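N2152 (Neocallimastix frontalis, PDB 5U22) probably hydrolyses arabinose-containing glycans, as a family 39 glycoside hydrolase with a TIM barrel and a beta sandwich and polyspecific activity on rare arabinosyl substrates. Local coordinates at residues A[253-257]-A[289-293]; A[261-265]-A[305-309]; A[308-313]-A[341-345]; A[374-378]-A[413-417]. All blocks are in the same frame, centred on the assembly; numbering follows the deposited sequence.

Interaction 1 (A[253-257]-A[289-293]); sequences DLEGQ and LGSLL
Two loops of the TIM barrel, one following strand 242-247 and the other following strand 275-278, meet here through Glu255 and Ser291, beside a bound buffer molecule (BTB) about 5 Å from the Glu255 side chain. Ser291 OG donates a hydrogen bond of 2.6 Å to Glu255 OE1, reaching the oxygen on its anti side and 28° out of the carboxylate plane. With CG of Glu255 anti to the backbone N (chi1 -169°), the extended side chain runs along the facing loop, and its CG passes 3.8 Å from Gly290 O. The other carboxylate oxygen, OE2, is held by Thr279 OG1 and the backbone N of Trp281. Next to this polar pair, the backbones approach closely: Gly256, in the type II turn from Leu254 to Gln257, brings its CA to 3.3 Å from Gly290 O, and CD1 of Leu292 lies 3.8 Å from the same CA. A beta carbon on Gly256 would collide with the carbonyl oxygens of Gly290 and Ser291. A leucine in place of Glu255 would probably leave the Ser291 hydroxyl, Thr279 and the Trp281 amide without the carboxylate that binds all three. Bonds to both carboxylate oxygens thus fix the rotation of a buried acidic group.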
loop_
_atom_site.group_PDB
_atom_site.type_symbol
_atom_site.label_atom_id
_atom_site.label_comp_id
_atom_site.label_asym_id
_atom_site.label_seq_id
_atom_site.Cartn_x
_atom_site.Cartn_y
_atom_site.Cartn_z
ATOM N N ASP A 253 -3.425 -11.134 -12.044
ATOM C CA ASP A 253 -4.868 -11.273 -11.905
ATOM C C ASP A 253 -5.330 -11.234 -10.451
ATOM O O ASP A 253 -6.535 -11.127 -10.204
ATOM C CB ASP A 253 -5.329 -12.572 -12.568
ATOM C CG ASP A 253 -5.154 -12.550 -14.069
ATOM O OD1 ASP A 253 -5.185 -11.442 -14.661
ATOM O OD2 ASP A 253 -4.999 -13.643 -14.660
ATOM N N LEU A 254 -4.411 -11.312 -9.499
ATOM C CA LEU A 254 -4.744 -11.232 -8.081
ATOM C C LEU A 254 -4.669 -9.806 -7.541
ATOM O O LEU A 254 -4.826 -9.606 -6.327
ATOM C CB LEU A 254 -3.819 -12.144 -7.268
ATOM C CG LEU A 254 -3.801 -13.645 -7.604
ATOM C CD1 LEU A 254 -3.413 -14.483 -6.385
ATOM C CD2 LEU A 254 -5.111 -14.139 -8.210
ATOM N N GLU A 255 -4.423 -8.824 -8.405
ATOM C CA GLU A 255 -4.494 -7.429 -7.995
ATOM C C GLU A 255 -5.853 -7.159 -7.364
ATOM O O GLU A 255 -6.893 -7.519 -7.923
ATOM C CB GLU A 255 -4.274 -6.515 -9.211
ATOM C CG GLU A 255 -4.053 -5.044 -8.886
ATOM C CD GLU A 255 -3.920 -4.199 -10.137
ATOM O OE1 GLU A 255 -4.952 -3.649 -10.601
ATOM O OE2 GLU A 255 -2.791 -4.124 -10.678
ATOM N N GLY A 256 -5.846 -6.571 -6.171
ATOM C CA GLY A 256 -7.111 -6.333 -5.503
ATOM C C GLY A 256 -7.825 -7.552 -4.953
ATOM O O GLY A 256 -8.963 -7.423 -4.493
ATOM N N GLN A 257 -7.215 -8.731 -4.974
ATOM C CA GLN A 257 -7.886 -9.901 -4.403
ATOM C C GLN A 257 -7.790 -9.872 -2.882
ATOM O O GLN A 257 -6.699 -9.645 -2.344
ATOM C CB GLN A 257 -7.263 -11.198 -4.932
ATOM C CG GLN A 257 -7.932 -12.475 -4.395
ATOM C CD GLN A 257 -7.022 -13.680 -4.471
ATOM O OE1 GLN A 257 -6.019 -13.750 -3.761
ATOM N NE2 GLN A 257 -7.360 -14.640 -5.341
ATOM N N LEU A 289 -9.194 1.866 -8.171
ATOM C CA LEU A 289 -8.738 1.828 -6.789
ATOM C C LEU A 289 -7.799 0.659 -6.511
ATOM O O LEU A 289 -7.590 0.295 -5.353
ATOM C CB LEU A 289 -9.948 1.812 -5.835
ATOM C CG LEU A 289 -10.766 3.106 -5.946
ATOM C CD1 LEU A 289 -12.110 3.024 -5.213
ATOM C CD2 LEU A 289 -9.952 4.270 -5.417
ATOM N N GLY A 290 -7.185 0.099 -7.558
ATOM C CA GLY A 290 -6.305 -1.046 -7.426
ATOM C C GLY A 290 -7.057 -2.344 -7.650
ATOM O O GLY A 290 -6.864 -3.320 -6.921
ATOM N N SER A 291 -7.912 -2.354 -8.676
ATOM C CA SER A 291 -8.815 -3.470 -8.957
ATOM C C SER A 291 -9.684 -3.800 -7.751
ATOM O O SER A 291 -10.108 -4.939 -7.562
ATOM C CB SER A 291 -8.047 -4.709 -9.436
ATOM O OG SER A 291 -7.432 -4.454 -10.692
ATOM N N LEU A 292 -9.951 -2.804 -6.909
ATOM C CA LEU A 292 -10.940 -2.994 -5.858
ATOM C C LEU A 292 -12.351 -2.879 -6.395
ATOM O O LEU A 292 -13.284 -3.411 -5.776
ATOM C CB LEU A 292 -10.743 -1.981 -4.725
ATOM C CG LEU A 292 -9.718 -2.314 -3.635
ATOM C CD1 LEU A 292 -8.522 -3.055 -4.171
ATOM C CD2 LEU A 292 -9.297 -1.060 -2.855
ATOM N N LEU A 293 -12.519 -2.189 -7.519
ATOM C CA LEU A 293 -13.789 -2.114 -8.219
ATOM C C LEU A 293 -13.790 -3.116 -9.365
ATOM O O LEU A 293 -12.781 -3.289 -10.062
ATOM C CB LEU A 293 -14.038 -0.707 -8.769
ATOM C CG LEU A 293 -14.003 0.439 -7.761
ATOM C CD1 LEU A 293 -14.306 1.768 -8.461
ATOM C CD2 LEU A 293 -15.001 0.186 -6.639
#

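Interaction 2 (A[261-265]-A[305-309]); sequences SARFI and FYKWY
Ile265 on helix 258-270 packs among three aromatic side chains of helix 301-310, and two CH-pi contacts and apolar packing make up most of the interface. Ile265 CG2 sits over one face of the Tyr309 ring, 3.8 Å from the centroid and 21° off the normal, displaced toward the rim. Ile265 CD1 lies over a face of the Tyr306 ring, 4.2 Å from that centroid, and also meets the edge of the Phe305 ring. The two branches diverge at CB, CG2 anti to the backbone N and CG1 anti to the carbonyl carbon (chi1 -71°), which lets one side chain serve all three rings. Further van der Waals contacts lie about one turn earlier, where Ala262 CB approaches Phe305 CZ at 3.5 Å and Ser261 CB touches Tyr306 OH at 3.4 Å. The short segments run nearly parallel, at 25°, with axes 11.5 Å apart, a separation bridged by the large rings.

The polar link across the segments is mediated by a water, which donates to Ser261 OG at 2.7 Å and is hydrogen-bonded to Tyr306 OH at 3.1 Å. These groups have further partners in Gln257 O and Tyr247 OH, while Tyr309 OH bonds to Glu269 and the Ala40 amide. The tyrosines therefore pack their ring faces against aliphatic carbon while their buried hydroxyls remain hydrogen-bonded.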
loop_
_atom_site.group_PDB
_atom_site.type_symbol
_atom_site.label_atom_id
_atom_site.label_comp_id
_atom_site.label_asym_id
_atom_site.label_seq_id
_atom_site.Cartn_x
_atom_site.Cartn_y
_atom_site.Cartn_z
ATOM N N SER A 261 -4.197 -9.783 -0.839
ATOM C CA SER A 261 -3.964 -8.463 -0.258
ATOM C C SER A 261 -3.742 -8.538 1.243
ATOM O O SER A 261 -2.952 -7.763 1.797
ATOM C CB SER A 261 -5.144 -7.545 -0.578
ATOM O OG SER A 261 -5.359 -7.480 -1.981
ATOM N N ALA A 262 -4.434 -9.461 1.922
ATOM C CA ALA A 262 -4.272 -9.584 3.368
ATOM C C ALA A 262 -2.810 -9.750 3.763
ATOM O O ALA A 262 -2.390 -9.270 4.820
ATOM C CB ALA A 262 -5.078 -10.773 3.887
ATOM N N ARG A 263 -2.023 -10.431 2.933
ATOM C CA ARG A 263 -0.634 -10.698 3.290
ATOM C C ARG A 263 0.222 -9.448 3.167
ATOM O O ARG A 263 1.099 -9.206 4.003
ATOM C CB ARG A 263 -0.073 -11.811 2.410
ATOM C CG ARG A 263 -0.913 -13.075 2.391
ATOM C CD ARG A 263 -0.495 -13.982 1.208
ATOM N NE ARG A 263 -0.608 -13.317 -0.095
ATOM C CZ ARG A 263 -0.197 -13.858 -1.234
ATOM N NH1 ARG A 263 0.346 -15.075 -1.223
ATOM N NH2 ARG A 263 -0.329 -13.188 -2.383
ATOM N N PHE A 264 -0.001 -8.648 2.122
ATOM C CA PHE A 264 0.724 -7.386 1.993
ATOM C C PHE A 264 0.363 -6.444 3.131
ATOM O O PHE A 264 1.231 -5.802 3.738
ATOM C CB PHE A 264 0.403 -6.726 0.653
ATOM C CG PHE A 264 1.002 -7.430 -0.547
ATOM C CD1 PHE A 264 2.311 -7.181 -0.929
ATOM C CD2 PHE A 264 0.251 -8.324 -1.294
ATOM C CE1 PHE A 264 2.868 -7.809 -2.026
ATOM C CE2 PHE A 264 0.802 -8.967 -2.405
ATOM C CZ PHE A 264 2.113 -8.710 -2.772
ATOM N N ILE A 265 -0.929 -6.346 3.425
ATOM C CA ILE A 265 -1.377 -5.510 4.529
ATOM C C ILE A 265 -0.718 -5.955 5.830
ATOM O O ILE A 265 -0.135 -5.145 6.560
ATOM C CB ILE A 265 -2.912 -5.543 4.626
ATOM C CG1 ILE A 265 -3.537 -4.782 3.452
ATOM C CG2 ILE A 265 -3.375 -4.992 5.966
ATOM C CD1 ILE A 265 -5.025 -5.052 3.257
ATOM N N PHE A 305 -12.888 -5.890 1.438
ATOM C CA PHE A 305 -11.761 -6.201 2.313
ATOM C C PHE A 305 -11.029 -4.929 2.731
ATOM O O PHE A 305 -10.722 -4.744 3.917
ATOM C CB PHE A 305 -10.789 -7.199 1.654
ATOM C CG PHE A 305 -9.806 -7.808 2.629
ATOM C CD1 PHE A 305 -10.214 -8.789 3.527
ATOM C CD2 PHE A 305 -8.485 -7.384 2.668
ATOM C CE1 PHE A 305 -9.326 -9.336 4.437
ATOM C CE2 PHE A 305 -7.583 -7.933 3.572
ATOM C CZ PHE A 305 -8.009 -8.903 4.465
ATOM N N TYR A 306 -10.778 -4.019 1.783
ATOM C CA TYR A 306 -10.102 -2.777 2.135
ATOM C C TYR A 306 -10.991 -1.859 2.969
ATOM O O TYR A 306 -10.472 -1.026 3.716
ATOM C CB TYR A 306 -9.596 -2.086 0.861
ATOM C CG TYR A 306 -8.259 -2.657 0.417
ATOM C CD1 TYR A 306 -8.178 -3.889 -0.230
ATOM C CD2 TYR A 306 -7.077 -1.978 0.680
ATOM C CE1 TYR A 306 -6.944 -4.411 -0.618
ATOM C CE2 TYR A 306 -5.850 -2.485 0.294
ATOM C CZ TYR A 306 -5.785 -3.697 -0.348
ATOM O OH TYR A 306 -4.546 -4.168 -0.728
ATOM N N LYS A 307 -12.315 -2.005 2.875
ATOM C CA LYS A 307 -13.195 -1.254 3.766
ATOM C C LYS A 307 -13.021 -1.714 5.210
ATOM O O LYS A 307 -12.931 -0.887 6.129
ATOM C CB LYS A 307 -14.646 -1.405 3.301
ATOM C CG LYS A 307 -15.691 -0.837 4.274
ATOM C CD LYS A 307 -15.736 0.675 4.251
ATOM C CE LYS A 307 -16.848 1.211 5.177
ATOM N NZ LYS A 307 -16.518 2.557 5.692
ATOM N N TRP A 308 -12.977 -3.034 5.428
ATOM C CA TRP A 308 -12.665 -3.563 6.755
ATOM C C TRP A 308 -11.368 -2.968 7.272
ATOM O O TRP A 308 -11.270 -2.534 8.428
ATOM C CB TRP A 308 -12.519 -5.079 6.693
ATOM C CG TRP A 308 -13.760 -5.864 6.555
ATOM C CD1 TRP A 308 -15.039 -5.429 6.691
ATOM C CD2 TRP A 308 -13.832 -7.255 6.248
ATOM N NE1 TRP A 308 -15.915 -6.476 6.497
ATOM C CE2 TRP A 308 -15.194 -7.609 6.221
ATOM C CE3 TRP A 308 -12.870 -8.242 5.990
ATOM C CZ2 TRP A 308 -15.624 -8.912 5.954
ATOM C CZ3 TRP A 308 -13.297 -9.532 5.725
ATOM C CH2 TRP A 308 -14.661 -9.856 5.708
ATOM N N TYR A 309 -10.356 -2.950 6.406
ATOM C CA TYR A 309 -9.047 -2.425 6.771
ATOM C C TYR A 309 -9.129 -0.950 7.131
ATOM O O TYR A 309 -8.636 -0.522 8.184
ATOM C CB TYR A 309 -8.094 -2.652 5.597
ATOM C CG TYR A 309 -6.672 -2.178 5.774
ATOM C CD1 TYR A 309 -5.993 -2.342 6.985
ATOM C CD2 TYR A 309 -5.988 -1.618 4.702
ATOM C CE1 TYR A 309 -4.666 -1.929 7.134
ATOM C CE2 TYR A 309 -4.660 -1.217 4.826
ATOM C CZ TYR A 309 -4.003 -1.372 6.035
ATOM O OH TYR A 309 -2.690 -0.972 6.130
HETATM O O HOH W 1 -4.497 -5.469 -3.566
#

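Interaction 3 (A[308-313]-A[341-345]); sequences WYGDMT and YVSFI
Ile345, on strand 341-347, forms the apolar centre by spreading its branches against the C-terminal part of helix 301-310. Ile345 CD1 rests 3.7 Å from Tyr309 CB, and Ile345 CG2 reaches Trp308 CB at 4.1 Å, with CE3 of the indole equally near. CG1 stands between the backbone N and the carbonyl carbon (chi1 63°); with chi2 near 180° this carries CD1 to Tyr309 and leaves CG2 for Trp308. The methyl of Met312 adds a third contact, its CE 4.1 Å from Ile345 CG1.

The same methyl also abuts Ser343, Met312 CE lying 3.4 Å from Ser343 O. Ser343 OG is tied back to the helix by a water that donates to Trp308 O at 2.8 Å and is equally close to the serine hydroxyl. At the outer edge, Tyr341 OH and Thr313 OG1 are 2.7 Å apart, the two side chains crossing at about a right angle; the threonine oxygen lies near the plane of the ring, at its edge. Thr313 OG1 also bonds to Asp336, and Tyr341 OH is 2.9 Å from the Thr313 backbone N.

The contact thus lays the C-terminal part of helix 301-310 and the chain leading to strand 315-320 against the sandwich sheet, where strand 341-347 runs between strands 330-336 and 415-422 and Tyr341 stacks on Tyr419.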
loop_
_atom_site.group_PDB
_atom_site.type_symbol
_atom_site.label_atom_id
_atom_site.label_comp_id
_atom_site.label_asym_id
_atom_site.label_seq_id
_atom_site.Cartn_x
_atom_site.Cartn_y
_atom_site.Cartn_z
ATOM N N TRP A 308 -12.977 -3.034 5.428
ATOM C CA TRP A 308 -12.665 -3.563 6.755
ATOM C C TRP A 308 -11.368 -2.968 7.272
ATOM O O TRP A 308 -11.270 -2.534 8.428
ATOM C CB TRP A 308 -12.519 -5.079 6.693
ATOM C CG TRP A 308 -13.760 -5.864 6.555
ATOM C CD1 TRP A 308 -15.039 -5.429 6.691
ATOM C CD2 TRP A 308 -13.832 -7.255 6.248
ATOM N NE1 TRP A 308 -15.915 -6.476 6.497
ATOM C CE2 TRP A 308 -15.194 -7.609 6.221
ATOM C CE3 TRP A 308 -12.870 -8.242 5.990
ATOM C CZ2 TRP A 308 -15.624 -8.912 5.954
ATOM C CZ3 TRP A 308 -13.297 -9.532 5.725
ATOM C CH2 TRP A 308 -14.661 -9.856 5.708
ATOM N N TYR A 309 -10.356 -2.950 6.406
ATOM C CA TYR A 309 -9.047 -2.425 6.771
ATOM C C TYR A 309 -9.129 -0.950 7.131
ATOM O O TYR A 309 -8.636 -0.522 8.184
ATOM C CB TYR A 309 -8.094 -2.652 5.597
ATOM C CG TYR A 309 -6.672 -2.178 5.774
ATOM C CD1 TYR A 309 -5.993 -2.342 6.985
ATOM C CD2 TYR A 309 -5.988 -1.618 4.702
ATOM C CE1 TYR A 309 -4.666 -1.929 7.134
ATOM C CE2 TYR A 309 -4.660 -1.217 4.826
ATOM C CZ TYR A 309 -4.003 -1.372 6.035
ATOM O OH TYR A 309 -2.690 -0.972 6.130
ATOM N N GLY A 310 -9.749 -0.154 6.261
ATOM C CA GLY A 310 -9.829 1.276 6.502
ATOM C C GLY A 310 -10.614 1.628 7.748
ATOM O O GLY A 310 -10.388 2.689 8.344
ATOM N N ASP A 311 -11.564 0.765 8.144
ATOM C CA ASP A 311 -12.358 0.984 9.353
ATOM C C ASP A 311 -11.555 0.795 10.627
ATOM O O ASP A 311 -12.044 1.162 11.702
ATOM C CB ASP A 311 -13.558 0.027 9.423
ATOM C CG ASP A 311 -14.640 0.351 8.414
ATOM O OD1 ASP A 311 -14.595 1.444 7.810
ATOM O OD2 ASP A 311 -15.557 -0.493 8.251
ATOM N N MET A 312 -10.369 0.192 10.544
ATOM C CA MET A 312 -9.622 -0.113 11.754
ATOM C C MET A 312 -9.213 1.173 12.457
ATOM O O MET A 312 -8.768 2.132 11.818
ATOM C CB MET A 312 -8.391 -0.956 11.423
ATOM C CG MET A 312 -8.735 -2.378 10.982
ATOM S SD MET A 312 -7.246 -3.330 10.589
ATOM C CE MET A 312 -7.602 -4.869 11.427
ATOM N N THR A 313 -9.394 1.190 13.779
ATOM C CA THR A 313 -9.042 2.311 14.642
ATOM C C THR A 313 -8.262 1.778 15.839
ATOM O O THR A 313 -8.193 0.567 16.068
ATOM C CB THR A 313 -10.294 3.084 15.100
ATOM O OG1 THR A 313 -11.231 2.184 15.706
ATOM C CG2 THR A 313 -10.979 3.775 13.923
ATOM N N TYR A 341 -13.461 -2.671 20.715
ATOM C CA TYR A 341 -13.465 -3.827 19.830
ATOM C C TYR A 341 -12.040 -4.223 19.479
ATOM O O TYR A 341 -11.094 -3.450 19.649
ATOM C CB TYR A 341 -14.280 -3.576 18.551
ATOM C CG TYR A 341 -13.610 -2.688 17.513
ATOM C CD1 TYR A 341 -13.766 -1.314 17.549
ATOM C CD2 TYR A 341 -12.852 -3.238 16.478
ATOM C CE1 TYR A 341 -13.172 -0.502 16.598
ATOM C CE2 TYR A 341 -12.239 -2.428 15.523
ATOM C CZ TYR A 341 -12.407 -1.061 15.588
ATOM O OH TYR A 341 -11.803 -0.252 14.638
ATOM N N VAL A 342 -11.913 -5.464 19.015
ATOM C CA VAL A 342 -10.722 -5.991 18.361
ATOM C C VAL A 342 -11.123 -6.442 16.960
ATOM O O VAL A 342 -12.180 -7.058 16.777
ATOM C CB VAL A 342 -10.125 -7.177 19.144
ATOM C CG1 VAL A 342 -8.887 -7.734 18.433
ATOM C CG2 VAL A 342 -9.839 -6.777 20.581
ATOM N N SER A 343 -10.277 -6.161 15.976
ATOM C CA SER A 343 -10.536 -6.577 14.603
ATOM C C SER A 343 -9.304 -7.275 14.047
ATOM O O SER A 343 -8.192 -6.762 14.170
ATOM C CB SER A 343 -10.898 -5.384 13.718
ATOM O OG SER A 343 -11.145 -5.811 12.381
ATOM N N PHE A 344 -9.511 -8.420 13.407
ATOM C CA PHE A 344 -8.439 -9.214 12.813
ATOM C C PHE A 344 -8.867 -9.571 11.398
ATOM O O PHE A 344 -9.881 -10.254 11.219
ATOM C CB PHE A 344 -8.181 -10.480 13.640
ATOM C CG PHE A 344 -7.079 -11.356 13.094
ATOM C CD1 PHE A 344 -6.043 -10.805 12.351
ATOM C CD2 PHE A 344 -7.073 -12.721 13.332
ATOM C CE1 PHE A 344 -5.027 -11.606 11.840
ATOM C CE2 PHE A 344 -6.048 -13.528 12.832
ATOM C CZ PHE A 344 -5.029 -12.958 12.086
ATOM N N ILE A 345 -8.130 -9.084 10.396
ATOM C CA ILE A 345 -8.409 -9.413 8.998
ATOM C C ILE A 345 -7.247 -10.218 8.444
ATOM O O ILE A 345 -6.082 -9.925 8.741
ATOM C CB ILE A 345 -8.675 -8.157 8.140
ATOM C CG1 ILE A 345 -7.448 -7.241 8.090
ATOM C CG2 ILE A 345 -9.852 -7.382 8.693
ATOM C CD1 ILE A 345 -7.687 -5.967 7.256
HETATM O O HOH W 2 -12.249 -3.782 10.764
HETATM O O HOH W 3 -13.002 -1.704 12.394
#

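Interaction 4 (A[374-378]-A[413-417]); sequences EKIDW and SSGYR
Ser413 opens the contact with its CB 3.5 Å from Trp378 CE3, where both segments are loop. A water joins the ends, accepting from Trp378 N, donating to Ser414 OG and hydrogen-bonded to Ser413 OG. Ser414 OG in turn donates to Asp377 OD1 at 2.6 Å, on its anti side, while OD2 of the same carboxylate takes a salt bridge from Lys375 NZ at 2.8 Å. An alanine in place of Asp377 would probably leave the Ser414 hydroxyl without this acceptor and the Lys375 ammonium without its carboxylate mate.

Gly415 begins the antiparallel ladder, exchanging two backbone bonds with Ile376; a side chain here would collide with Ile376 CG2. Tyr416 faces Lys375 in the non-hydrogen-bonded pair, and its CD1 packs 3.7 Å from Lys375 CB. Arg417 closes a second hydrogen-bonded pair with Glu374. With its CG anti to the backbone N (chi1 -176°), a bend at chi3 brings the guanidinium beside Glu374. Arg417 NH2 donates to the syn side of Glu374 OE2 at 2.9 Å, nearly straight at 169°, the oxygen lying in the guanidinium plane; the NE bond to that oxygen is weak. Arg417 also makes a cation-pi contact with Trp308.

Backbone bonding thus sets the strand register, while the Glu374-Arg417 salt bridge, on the face those side chains share, and the Lys375-Asp377 one, toward the strand's end, probably compensate these charges locally.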
loop_
_atom_site.group_PDB
_atom_site.type_symbol
_atom_site.label_atom_id
_atom_site.label_comp_id
_atom_site.label_asym_id
_atom_site.label_seq_id
_atom_site.Cartn_x
_atom_site.Cartn_y
_atom_site.Cartn_z
ATOM N N GLU A 374 -16.626 -13.172 9.600
ATOM C CA GLU A 374 -17.156 -12.905 8.268
ATOM C C GLU A 374 -16.139 -13.279 7.196
ATOM O O GLU A 374 -14.934 -13.362 7.451
ATOM C CB GLU A 374 -17.518 -11.429 8.077
ATOM C CG GLU A 374 -18.383 -10.846 9.142
ATOM C CD GLU A 374 -18.550 -9.354 8.954
ATOM O OE1 GLU A 374 -19.231 -8.966 7.989
ATOM O OE2 GLU A 374 -17.975 -8.579 9.745
ATOM N N LYS A 375 -16.641 -13.463 5.974
ATOM C CA LYS A 375 -15.782 -13.676 4.816
ATOM C C LYS A 375 -16.265 -12.835 3.646
ATOM O O LYS A 375 -17.451 -12.508 3.535
ATOM C CB LYS A 375 -15.731 -15.149 4.394
ATOM C CG LYS A 375 -17.059 -15.714 3.899
ATOM C CD LYS A 375 -16.881 -17.156 3.451
ATOM C CE LYS A 375 -18.222 -17.849 3.194
ATOM N NZ LYS A 375 -18.975 -17.212 2.087
ATOM N N ILE A 376 -15.330 -12.489 2.770
ATOM C CA ILE A 376 -15.652 -11.852 1.502
ATOM C C ILE A 376 -15.075 -12.752 0.422
ATOM O O ILE A 376 -13.860 -12.978 0.374
ATOM C CB ILE A 376 -15.116 -10.415 1.411
ATOM C CG1 ILE A 376 -15.478 -9.805 0.056
ATOM C CG2 ILE A 376 -13.593 -10.327 1.692
ATOM C CD1 ILE A 376 -16.957 -9.502 -0.058
ATOM N N ASP A 377 -15.945 -13.324 -0.403
ATOM C CA ASP A 377 -15.480 -14.276 -1.397
ATOM C C ASP A 377 -15.088 -13.556 -2.682
ATOM O O ASP A 377 -15.566 -12.461 -2.986
ATOM C CB ASP A 377 -16.547 -15.335 -1.692
ATOM C CG ASP A 377 -16.784 -16.264 -0.519
ATOM O OD1 ASP A 377 -15.856 -16.444 0.299
ATOM O OD2 ASP A 377 -17.900 -16.812 -0.415
ATOM N N TRP A 378 -14.221 -14.205 -3.452
ATOM C CA TRP A 378 -13.677 -13.629 -4.674
ATOM C C TRP A 378 -13.754 -14.648 -5.797
ATOM O O TRP A 378 -13.410 -15.816 -5.593
ATOM C CB TRP A 378 -12.232 -13.201 -4.430
ATOM C CG TRP A 378 -11.425 -12.816 -5.612
ATOM C CD1 TRP A 378 -11.196 -11.548 -6.068
ATOM C CD2 TRP A 378 -10.664 -13.692 -6.456
ATOM N NE1 TRP A 378 -10.347 -11.583 -7.154
ATOM C CE2 TRP A 378 -10.009 -12.885 -7.412
ATOM C CE3 TRP A 378 -10.480 -15.075 -6.505
ATOM C CZ2 TRP A 378 -9.190 -13.419 -8.400
ATOM C CZ3 TRP A 378 -9.660 -15.603 -7.490
ATOM C CH2 TRP A 378 -9.032 -14.776 -8.425
ATOM N N SER A 413 -8.338 -17.410 -1.525
ATOM C CA SER A 413 -8.716 -16.187 -2.222
ATOM C C SER A 413 -9.675 -15.302 -1.442
ATOM O O SER A 413 -9.663 -14.080 -1.631
ATOM C CB SER A 413 -9.341 -16.531 -3.580
ATOM O OG SER A 413 -10.508 -17.320 -3.418
ATOM N N SER A 414 -10.490 -15.887 -0.571
ATOM C CA SER A 414 -11.389 -15.118 0.283
ATOM C C SER A 414 -10.609 -14.247 1.267
ATOM O O SER A 414 -9.467 -14.545 1.637
ATOM C CB SER A 414 -12.300 -16.064 1.073
ATOM O OG SER A 414 -13.243 -16.725 0.242
ATOM N N GLY A 415 -11.248 -13.169 1.707
ATOM C CA GLY A 415 -10.773 -12.401 2.850
ATOM C C GLY A 415 -11.617 -12.758 4.063
ATOM O O GLY A 415 -12.813 -13.016 3.939
ATOM N N TYR A 416 -10.986 -12.776 5.233
ATOM C CA TYR A 416 -11.681 -13.130 6.466
ATOM C C TYR A 416 -11.531 -12.032 7.504
ATOM O O TYR A 416 -10.523 -11.328 7.541
ATOM C CB TYR A 416 -11.154 -14.444 7.036
ATOM C CG TYR A 416 -11.341 -15.603 6.076
ATOM C CD1 TYR A 416 -12.574 -16.229 5.941
ATOM C CD2 TYR A 416 -10.289 -16.059 5.299
ATOM C CE1 TYR A 416 -12.744 -17.290 5.065
ATOM C CE2 TYR A 416 -10.458 -17.099 4.418
ATOM C CZ TYR A 416 -11.681 -17.716 4.311
ATOM O OH TYR A 416 -11.840 -18.754 3.423
ATOM N N ARG A 417 -12.545 -11.890 8.365
ATOM C CA ARG A 417 -12.423 -10.980 9.498
ATOM C C ARG A 417 -13.000 -11.629 10.744
ATOM O O ARG A 417 -14.056 -12.269 10.689
ATOM C CB ARG A 417 -13.128 -9.634 9.270
ATOM C CG ARG A 417 -12.906 -8.666 10.429
ATOM C CD ARG A 417 -13.394 -7.240 10.153
ATOM N NE ARG A 417 -14.855 -7.125 10.078
ATOM C CZ ARG A 417 -15.511 -5.967 10.026
ATOM N NH1 ARG A 417 -14.848 -4.808 10.051
ATOM N NH2 ARG A 417 -16.833 -5.966 9.956
HETATM O O HOH W 4 -16.102 -9.785 11.138
HETATM O O HOH W 5 -13.005 -16.801 -2.508
#

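Overall arrangement
Interactions 1, 2 and 3 are buried, while interaction 4 is partly buried at the sandwich. Interaction 1 joins two barrel loops through a carboxylate beside the bound buffer molecule. The segments that follow them lead into the helices of interaction 2, which is almost wholly apolar and touches interaction 1 through Leu292 and Tyr306. Helix 301-310 is shared by interactions 2 and 3, with Tyr309 touching in both, so it links barrel to sandwich. Interactions 3 and 4 reach neighbouring strands, 341-347 and 415-422, of one sheet. Packing of helix on strand in interaction 3 gives way to a backbone ladder and salt bridges in interaction 4, where Arg417 meets Trp308.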